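Local atomic coordinates of foldase protein PrsA (Bacillus subtilis, PDB entry 4WO7), a protein that assists the folding of secreted proteins after their export across the membrane and catalyses the cis-trans isomerisation of peptidyl-prolyl bonds. Residues T66-G69 and D70-T73; A74-Q78 and Y79-Y83. All blocks are in the same frame, centred on the assembly; numbering follows the deposited sequence.

Interaction 1: residues T66-G69 and D70-T73; sequences TQLG and DQYT
Gln71 grips the carbonyl oxygen of Gly69 twice, once through its backbone and once through its side chain. The backbone bond, Gln71 N to Gly69 O, measures 2.6 Å, and its donor is tilted from the carbonyl plane. The second, from Gln71 NE2 to the same Gly69 O, is 3.1 Å long and comes almost straight at the oxygen (C=O...N 163°), within the plane of the glutamine amide. With CG beside the backbone N and a bend at chi2, the amide turns back to Gly69 O, a reach that suits a side chain of this length. The backbone bond, with Asp70 in the middle, closes a classic gamma turn.

Leu68 packs against the Gln71 side chain, crossing it at about a right angle, with Leu68 CD2 3.6 Å from Gln71 NE2. The other branch, Leu68 CD1, packs 3.6 Å from Tyr72 CB, so the forked leucine serves two neighbours at once. Leu68 O adds a contact at the edge of the Tyr72 ring, near its plane.

Leu68 is also where helical geometry ends after helix 54-67. The chain reverses at Asp70, whose positive phi (66°) aspartate tolerates better than most non-glycine residues. With CG anti to the backbone N (chi1 -173°), the Tyr72 ring reaches back to Leu61 and Lys65, packing the start of helix 71-78 against helix 54-67.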
loop_
_atom_site.group_PDB
_atom_site.type_symbol
_atom_site.label_atom_id
_atom_site.label_comp_id
_atom_site.label_asym_id
_atom_site.label_seq_id
_atom_site.Cartn_x
_atom_site.Cartn_y
_atom_site.Cartn_z
ATOM N N THR A 66 18.379 13.704 3.803
ATOM C CA THR A 66 18.333 14.336 2.490
ATOM C C THR A 66 17.142 13.821 1.689
ATOM O O THR A 66 16.360 14.604 1.147
ATOM C CB THR A 66 19.609 14.084 1.676
ATOM O OG1 THR A 66 19.808 12.673 1.523
ATOM C CG2 THR A 66 20.821 14.698 2.354
ATOM N N GLN A 67 17.023 12.500 1.600
ATOM C CA GLN A 67 15.926 11.878 0.872
ATOM C C GLN A 67 14.596 12.293 1.486
ATOM O O GLN A 67 13.621 12.544 0.778
ATOM C CB GLN A 67 16.058 10.358 0.900
ATOM C CG GLN A 67 17.196 9.812 0.061
ATOM C CD GLN A 67 17.425 8.330 0.300
ATOM O OE1 GLN A 67 17.262 7.836 1.417
ATOM N NE2 GLN A 67 17.804 7.614 -0.748
ATOM N N LEU A 68 14.580 12.361 2.815
ATOM C CA LEU A 68 13.397 12.761 3.574
ATOM C C LEU A 68 13.672 14.041 4.363
ATOM O O LEU A 68 14.028 13.990 5.534
ATOM C CB LEU A 68 12.943 11.625 4.508
ATOM C CG LEU A 68 11.588 11.718 5.232
ATOM C CD1 LEU A 68 11.609 12.640 6.445
ATOM C CD2 LEU A 68 10.498 12.170 4.266
ATOM N N GLY A 69 13.637 15.173 3.668
ATOM C CA GLY A 69 13.830 16.486 4.267
ATOM C C GLY A 69 12.578 17.055 4.928
ATOM O O GLY A 69 11.465 16.746 4.503
ATOM N N ASP A 70 12.758 17.858 5.979
ATOM C CA ASP A 70 11.666 18.598 6.639
ATOM C C ASP A 70 10.618 17.752 7.356
ATOM O O ASP A 70 10.253 18.041 8.486
ATOM C CB ASP A 70 10.935 19.477 5.617
ATOM C CG ASP A 70 11.859 20.441 4.905
ATOM O OD1 ASP A 70 12.781 20.976 5.556
ATOM O OD2 ASP A 70 11.656 20.670 3.694
ATOM N N GLN A 71 10.127 16.717 6.689
ATOM C CA GLN A 71 9.211 15.756 7.291
ATOM C C GLN A 71 9.947 14.981 8.366
ATOM O O GLN A 71 9.354 14.369 9.252
ATOM C CB GLN A 71 8.680 14.826 6.211
ATOM C CG GLN A 71 7.920 15.577 5.137
ATOM C CD GLN A 71 8.078 14.947 3.774
ATOM O OE1 GLN A 71 7.250 14.148 3.338
ATOM N NE2 GLN A 71 9.158 15.312 3.088
ATOM N N TYR A 72 11.267 15.048 8.268
ATOM C CA TYR A 72 12.175 14.374 9.164
ATOM C C TYR A 72 11.968 14.868 10.597
ATOM O O TYR A 72 11.916 14.068 11.530
ATOM C CB TYR A 72 13.607 14.625 8.686
ATOM C CG TYR A 72 14.681 13.862 9.410
ATOM C CD1 TYR A 72 15.156 14.270 10.645
ATOM C CD2 TYR A 72 15.240 12.731 8.830
ATOM C CE1 TYR A 72 16.149 13.561 11.295
ATOM C CE2 TYR A 72 16.230 12.017 9.466
ATOM C CZ TYR A 72 16.682 12.436 10.699
ATOM O OH TYR A 72 17.670 11.729 11.341
ATOM N N THR A 73 11.850 16.186 10.764
ATOM C CA THR A 73 11.763 16.791 12.096
ATOM C C THR A 73 10.495 16.370 12.835
ATOM O O THR A 73 10.465 16.334 14.066
ATOM C CB THR A 73 11.780 18.342 12.022
ATOM O OG1 THR A 73 12.089 18.892 13.307
ATOM C CG2 THR A 73 10.440 18.905 11.535
#

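Interaction 2: residues A74-Q78 and Y79-Y83; sequences ALEKQ and YGKDY
With chi1 at -173° Gln78 sends CG opposite its own backbone N and then runs on extended, while the first torsion of Tyr79 puts CG beside the backbone N, anti to the carbonyl carbon; the two consecutive side chains therefore lie side by side, pointing the same way. The glutamine amide comes over one face of the tyrosine ring, toward the rim, with Gln78 NE2 3.3 Å from Tyr79 CZ. Amide and ring planes are 35° apart, an inclined cover rather than a flat stack. A long polar side chain is apt here, since its amide can lie over the ring while remaining compatible with an exposed surface.

The backbone beneath is the last turn of helix 71-78. Tyr79 N donates to Leu75 O at 2.9 Å, a regular helical bond, and Leu75 CB sits 4.2 Å from Tyr79 CD2. The following bond, Gly80 N to Glu76 O, is weak at 3.3 Å. Gly80 is the first residue to leave helical backbone angles, with positive phi (117°); in this conformation a CB would be pressed against the carbonyl O of Tyr79, so glycine suits the place. This is the junction of two consecutive helices, with Gly80 as the N-cap of helix 81-101.

Across that junction Glu76 and Lys81 run alongside each other. Glu76 OE2 touches the aliphatic part of the lysine, 3.6 Å from Lys81 CG, whereas the charged atoms Glu76 OE1 and Lys81 NZ stay 5.7 Å apart, so any electrostatic attraction probably acts at a distance. Leu84 receives both Glu76 and Tyr79, and Lys30 of the second subunit packs against Tyr79 and Tyr83.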
loop_
_atom_site.group_PDB
_atom_site.type_symbol
_atom_site.label_atom_id
_atom_site.label_comp_id
_atom_site.label_asym_id
_atom_site.label_seq_id
_atom_site.Cartn_x
_atom_site.Cartn_y
_atom_site.Cartn_z
ATOM N N ALA A 74 9.448 16.050 12.080
ATOM C CA ALA A 74 8.199 15.583 12.670
ATOM C C ALA A 74 8.399 14.201 13.267
ATOM O O ALA A 74 7.968 13.926 14.386
ATOM C CB ALA A 74 7.084 15.565 11.631
ATOM N N LEU A 75 9.062 13.337 12.509
ATOM C CA LEU A 75 9.386 12.002 12.976
ATOM C C LEU A 75 10.361 12.024 14.146
ATOM O O LEU A 75 10.263 11.203 15.059
ATOM C CB LEU A 75 9.988 11.185 11.830
ATOM C CG LEU A 75 9.062 10.624 10.747
ATOM C CD1 LEU A 75 7.912 11.565 10.422
ATOM C CD2 LEU A 75 9.874 10.326 9.493
ATOM N N GLU A 76 11.295 12.967 14.121
ATOM C CA GLU A 76 12.294 13.068 15.176
ATOM C C GLU A 76 11.657 13.560 16.472
ATOM O O GLU A 76 12.080 13.185 17.566
ATOM C CB GLU A 76 13.434 13.990 14.745
ATOM C CG GLU A 76 14.556 14.100 15.758
ATOM C CD GLU A 76 15.923 14.097 15.101
ATOM O OE1 GLU A 76 16.491 15.190 14.893
ATOM O OE2 GLU A 76 16.431 12.998 14.788
ATOM N N LYS A 77 10.633 14.396 16.341
ATOM C CA LYS A 77 9.919 14.910 17.503
ATOM C C LYS A 77 8.922 13.852 17.986
ATOM O O LYS A 77 8.731 13.674 19.190
ATOM C CB LYS A 77 9.208 16.230 17.166
ATOM C CG LYS A 77 8.587 16.957 18.361
ATOM C CD LYS A 77 9.649 17.641 19.218
ATOM C CE LYS A 77 9.033 18.407 20.384
ATOM N NZ LYS A 77 8.153 19.520 19.924
ATOM N N GLN A 78 8.286 13.158 17.043
ATOM C CA GLN A 78 7.237 12.196 17.380
ATOM C C GLN A 78 7.778 10.906 18.008
ATOM O O GLN A 78 7.232 10.422 18.998
ATOM C CB GLN A 78 6.420 11.812 16.142
ATOM C CG GLN A 78 5.205 10.945 16.483
ATOM C CD GLN A 78 4.667 10.171 15.299
ATOM O OE1 GLN A 78 4.562 10.693 14.190
ATOM N NE2 GLN A 78 4.323 8.907 15.533
ATOM N N TYR A 79 8.850 10.360 17.435
ATOM C CA TYR A 79 9.363 9.051 17.851
ATOM C C TYR A 79 10.549 9.167 18.795
ATOM O O TYR A 79 10.653 8.420 19.767
ATOM C CB TYR A 79 9.786 8.211 16.638
ATOM C CG TYR A 79 8.658 7.783 15.728
ATOM C CD1 TYR A 79 7.702 6.875 16.162
ATOM C CD2 TYR A 79 8.572 8.252 14.425
ATOM C CE1 TYR A 79 6.673 6.469 15.335
ATOM C CE2 TYR A 79 7.548 7.850 13.589
ATOM C CZ TYR A 79 6.605 6.958 14.048
ATOM O OH TYR A 79 5.592 6.557 13.211
ATOM N N GLY A 80 11.438 10.106 18.499
ATOM C CA GLY A 80 12.647 10.291 19.277
ATOM C C GLY A 80 13.874 10.025 18.432
ATOM O O GLY A 80 13.817 9.308 17.436
ATOM N N LYS A 81 14.989 10.622 18.832
ATOM C CA LYS A 81 16.230 10.518 18.081
ATOM C C LYS A 81 16.775 9.091 18.148
ATOM O O LYS A 81 17.261 8.556 17.152
ATOM C CB LYS A 81 17.244 11.521 18.630
ATOM C CG LYS A 81 18.355 11.907 17.673
ATOM C CD LYS A 81 19.302 12.904 18.327
ATOM C CE LYS A 81 20.301 13.469 17.330
ATOM N NZ LYS A 81 21.279 14.392 17.971
ATOM N N ASP A 82 16.683 8.477 19.326
ATOM C CA ASP A 82 17.235 7.138 19.538
ATOM C C ASP A 82 16.481 6.059 18.770
ATOM O O ASP A 82 17.089 5.133 18.238
ATOM C CB ASP A 82 17.249 6.768 21.024
ATOM C CG ASP A 82 18.218 7.616 21.830
ATOM O OD1 ASP A 82 19.342 7.868 21.346
ATOM O OD2 ASP A 82 17.882 7.969 22.981
ATOM N N TYR A 83 15.158 6.173 18.719
ATOM C CA TYR A 83 14.348 5.175 18.033
ATOM C C TYR A 83 14.661 5.140 16.541
ATOM O O TYR A 83 14.707 4.068 15.945
ATOM C CB TYR A 83 12.860 5.440 18.250
ATOM C CG TYR A 83 11.979 4.399 17.603
ATOM C CD1 TYR A 83 11.881 3.120 18.125
ATOM C CD2 TYR A 83 11.261 4.692 16.457
ATOM C CE1 TYR A 83 11.082 2.168 17.530
ATOM C CE2 TYR A 83 10.460 3.751 15.859
ATOM C CZ TYR A 83 10.374 2.487 16.398
ATOM O OH TYR A 83 9.573 1.537 15.802
#

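Interactions 1 and 2 are successive corners of one chain path, at the two ends of the short helix 71-78, with centres about 12 Å apart. They meet directly through leucine packing, Leu68 CD1 lying 4.2 Å from Leu75 CD2, so an apolar contact joins the loop before helix 71-78 to the middle of that helix. The bends differ: residues 66-73 turn through a loop that includes a gamma turn, residues 74-83 through a two-residue link, Tyr79-Gly80, whose glycine takes positive phi. Of the two, the corner at 74-83 also meets the second subunit of the dimer. Both belong to a helical part of the protein, distinct from the four-stranded sheet of the prolyl isomerase domain.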